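Local coordinates for nitrogenase iron-molybdenum cofactor biosynthesis protein NifB (Methanothermobacter thermautotrophicus, PDB 7JMA) that probably inserts a carbide, by radical SAM chemistry, while coupling two [4Fe-4S] clusters into the [8Fe-9S-C] precursor of the nitrogenase cofactor, at residues L93-K103 / R126-I135. Residues are numbered along the deposited sequence; the frame is centred on the assembly and turned at random.
Sequences LANEETFEFFK and RADELAELGI
R126 lays its guanidinium flat on the ring of F99, the two planes only 9° apart and R126 CZ 4.0 Å from the centroid of the F99 ring, a cation-pi stack. Followed outward, R126 climbs past the CZ end of this ring: CB and CG lie beside it, CB also near CD2 of L93; R126 CD is 3.7 Å from F99 CZ, NE draws in above that end, and R126 CZ comes to 3.6 Å from F99 CE2, with NH1 over the ring centre. A bend at chi2 (-67°) turns the chain in over the face of F99. R126 NH1 then reaches E129 OE2 at 2.5 Å on the syn side, in the guanidinium plane but tilted from the carboxylate plane, a bent bond. Held by ring and carboxylate together, the guanidinium has little freedom to rotate. A leucine here, having no charge to stack on F99, would probably leave E129 without its close partner, the long salt bridge from K103 NZ to E129 OE1 (3.9 Å) being the link remaining in this contact. Exposed K103 can lay its aliphatic chain on L133, K103 CG a tight 3.4 Å from L133 CD2, while its ammonium stays near solvent and E129. E129 CD packs obliquely at 3.5 Å from F99 CD1; L133 CD1 at the edge and L130 CD2 also line the ring. Deeper, I135 CD1 points at the centre of the F102 ring, 3.4 Å from its centroid in a CH-pi contact; F101 CD2 lies over the opposite face. G134 closes the second helix in a Schellman motif; at its positive phi a CB would jam against the carbonyl O of L133, so glycine fits. L93, F102 and L130 all rest on M116 of strand 113-118. Two neighbouring helices running nearly parallel (25°) against a parallel sheet are characteristic of the beta-alpha repeats of the radical SAM partial TIM barrel.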
# COMPACT_ATOMS: atom_id res chain seq x y z
N LEU A 93 -5.11 6.24 4.16
CA LEU A 93 -4.93 6.74 5.53
C LEU A 93 -5.01 8.25 5.65
O LEU A 93 -5.17 8.78 6.76
CB LEU A 93 -3.59 6.28 6.09
CG LEU A 93 -3.38 4.78 6.30
CD1 LEU A 93 -2.00 4.50 6.87
CD2 LEU A 93 -4.49 4.21 7.20
N ALA A 94 -4.90 8.97 4.54
CA ALA A 94 -4.85 10.42 4.54
C ALA A 94 -6.24 11.06 4.47
O ALA A 94 -6.35 12.27 4.22
CB ALA A 94 -3.99 10.89 3.37
N ASN A 95 -7.29 10.27 4.68
CA ASN A 95 -8.66 10.74 4.47
C ASN A 95 -9.54 10.23 5.59
O ASN A 95 -9.62 9.01 5.81
CB ASN A 95 -9.20 10.26 3.12
CG ASN A 95 -8.40 10.82 1.96
OD1 ASN A 95 -8.72 11.90 1.45
ND2 ASN A 95 -7.36 10.10 1.54
N GLU A 96 -10.18 11.15 6.31
CA GLU A 96 -11.09 10.76 7.38
C GLU A 96 -12.23 9.88 6.88
O GLU A 96 -12.73 9.04 7.64
CB GLU A 96 -11.65 12.01 8.07
N GLU A 97 -12.66 10.05 5.62
CA GLU A 97 -13.77 9.24 5.10
C GLU A 97 -13.46 7.75 5.19
O GLU A 97 -14.36 6.94 5.45
CB GLU A 97 -14.09 9.63 3.66
N THR A 98 -12.20 7.36 4.98
CA THR A 98 -11.81 5.96 5.09
C THR A 98 -12.23 5.36 6.42
O THR A 98 -12.80 4.27 6.47
CB THR A 98 -10.29 5.84 4.92
OG1 THR A 98 -9.94 6.34 3.63
CG2 THR A 98 -9.86 4.39 5.07
N PHE A 99 -11.92 6.06 7.52
CA PHE A 99 -12.22 5.52 8.84
C PHE A 99 -13.71 5.60 9.14
O PHE A 99 -14.24 4.71 9.82
CB PHE A 99 -11.39 6.26 9.89
CG PHE A 99 -9.91 6.22 9.62
CD1 PHE A 99 -9.13 5.19 10.12
CD2 PHE A 99 -9.31 7.19 8.84
CE1 PHE A 99 -7.77 5.14 9.86
CE2 PHE A 99 -7.96 7.15 8.57
CZ PHE A 99 -7.19 6.13 9.07
N GLU A 100 -14.40 6.63 8.64
CA GLU A 100 -15.86 6.66 8.80
C GLU A 100 -16.51 5.49 8.09
O GLU A 100 -17.44 4.86 8.62
CB GLU A 100 -16.42 7.99 8.27
N PHE A 101 -16.01 5.15 6.90
CA PHE A 101 -16.56 4.03 6.14
C PHE A 101 -16.33 2.71 6.85
O PHE A 101 -17.24 1.89 6.97
CB PHE A 101 -15.93 4.00 4.74
CG PHE A 101 -16.27 2.76 3.95
CD1 PHE A 101 -17.52 2.63 3.33
CD2 PHE A 101 -15.36 1.72 3.84
CE1 PHE A 101 -17.84 1.49 2.62
CE2 PHE A 101 -15.67 0.58 3.12
CZ PHE A 101 -16.92 0.46 2.51
N PHE A 102 -15.10 2.46 7.32
CA PHE A 102 -14.87 1.18 7.98
C PHE A 102 -15.60 1.09 9.32
O PHE A 102 -15.96 -0.01 9.75
CB PHE A 102 -13.38 0.91 8.14
CG PHE A 102 -12.73 0.43 6.88
CD1 PHE A 102 -13.18 -0.72 6.25
CD2 PHE A 102 -11.70 1.15 6.29
CE1 PHE A 102 -12.60 -1.16 5.07
CE2 PHE A 102 -11.11 0.71 5.12
CZ PHE A 102 -11.56 -0.43 4.50
N LYS A 103 -15.85 2.23 9.97
CA LYS A 103 -16.67 2.20 11.18
C LYS A 103 -18.07 1.68 10.86
O LYS A 103 -18.59 0.79 11.55
CB LYS A 103 -16.76 3.60 11.80
CG LYS A 103 -15.56 4.00 12.64
CD LYS A 103 -15.66 5.44 13.12
CE LYS A 103 -14.61 5.76 14.18
NZ LYS A 103 -13.81 6.95 13.81
N ARG A 126 -1.83 5.40 12.75
CA ARG A 126 -3.17 4.86 12.56
C ARG A 126 -3.27 3.36 12.77
O ARG A 126 -4.38 2.82 12.72
CB ARG A 126 -3.68 5.19 11.15
CG ARG A 126 -3.77 6.65 10.88
CD ARG A 126 -4.85 7.30 11.75
NE ARG A 126 -5.33 8.54 11.15
CZ ARG A 126 -6.55 9.04 11.33
NH1 ARG A 126 -7.43 8.41 12.10
NH2 ARG A 126 -6.89 10.18 10.74
N ALA A 127 -2.15 2.67 13.02
CA ALA A 127 -2.19 1.21 13.08
C ALA A 127 -3.16 0.71 14.14
O ALA A 127 -3.94 -0.21 13.89
CB ALA A 127 -0.79 0.66 13.32
N ASP A 128 -3.15 1.33 15.33
CA ASP A 128 -4.08 0.92 16.38
C ASP A 128 -5.53 1.05 15.92
O ASP A 128 -6.35 0.15 16.15
CB ASP A 128 -3.86 1.76 17.63
CG ASP A 128 -2.63 1.34 18.40
OD1 ASP A 128 -1.85 2.22 18.80
OD2 ASP A 128 -2.46 0.12 18.61
N GLU A 129 -5.85 2.16 15.27
CA GLU A 129 -7.23 2.39 14.85
C GLU A 129 -7.66 1.37 13.80
O GLU A 129 -8.80 0.89 13.83
CB GLU A 129 -7.35 3.82 14.30
CG GLU A 129 -8.74 4.23 13.94
CD GLU A 129 -8.83 5.70 13.61
OE1 GLU A 129 -9.96 6.21 13.43
OE2 GLU A 129 -7.76 6.35 13.53
N LEU A 130 -6.77 1.07 12.85
CA LEU A 130 -7.07 0.07 11.82
C LEU A 130 -7.47 -1.25 12.44
O LEU A 130 -8.46 -1.86 12.04
CB LEU A 130 -5.84 -0.13 10.93
CG LEU A 130 -5.53 1.08 10.06
CD1 LEU A 130 -4.43 0.70 9.09
CD2 LEU A 130 -6.80 1.49 9.36
N ALA A 131 -6.69 -1.70 13.43
CA ALA A 131 -7.01 -2.94 14.13
C ALA A 131 -8.37 -2.88 14.79
O ALA A 131 -9.16 -3.82 14.69
CB ALA A 131 -5.92 -3.24 15.16
N GLU A 132 -8.67 -1.77 15.47
CA GLU A 132 -9.95 -1.64 16.16
C GLU A 132 -11.13 -1.64 15.20
O GLU A 132 -12.24 -2.01 15.59
CB GLU A 132 -9.95 -0.36 17.01
CG GLU A 132 -8.83 -0.28 18.03
CD GLU A 132 -8.99 0.90 18.98
OE1 GLU A 132 -10.11 1.44 19.08
OE2 GLU A 132 -7.99 1.28 19.63
N LEU A 133 -10.92 -1.22 13.95
CA LEU A 133 -12.00 -1.16 12.97
C LEU A 133 -12.17 -2.44 12.17
O LEU A 133 -13.03 -2.49 11.29
CB LEU A 133 -11.76 0.00 12.01
CG LEU A 133 -11.79 1.37 12.68
CD1 LEU A 133 -11.41 2.46 11.70
CD2 LEU A 133 -13.16 1.62 13.27
N GLY A 134 -11.38 -3.47 12.44
CA GLY A 134 -11.60 -4.75 11.80
C GLY A 134 -10.93 -4.93 10.47
O GLY A 134 -11.29 -5.84 9.72
N ILE A 135 -9.96 -4.07 10.13
CA ILE A 135 -9.17 -4.29 8.93
C ILE A 135 -8.41 -5.60 9.07
O ILE A 135 -7.76 -5.85 10.10
CB ILE A 135 -8.20 -3.12 8.70
CG1 ILE A 135 -8.99 -1.82 8.51
CG2 ILE A 135 -7.40 -3.37 7.42
CD1 ILE A 135 -9.94 -1.91 7.39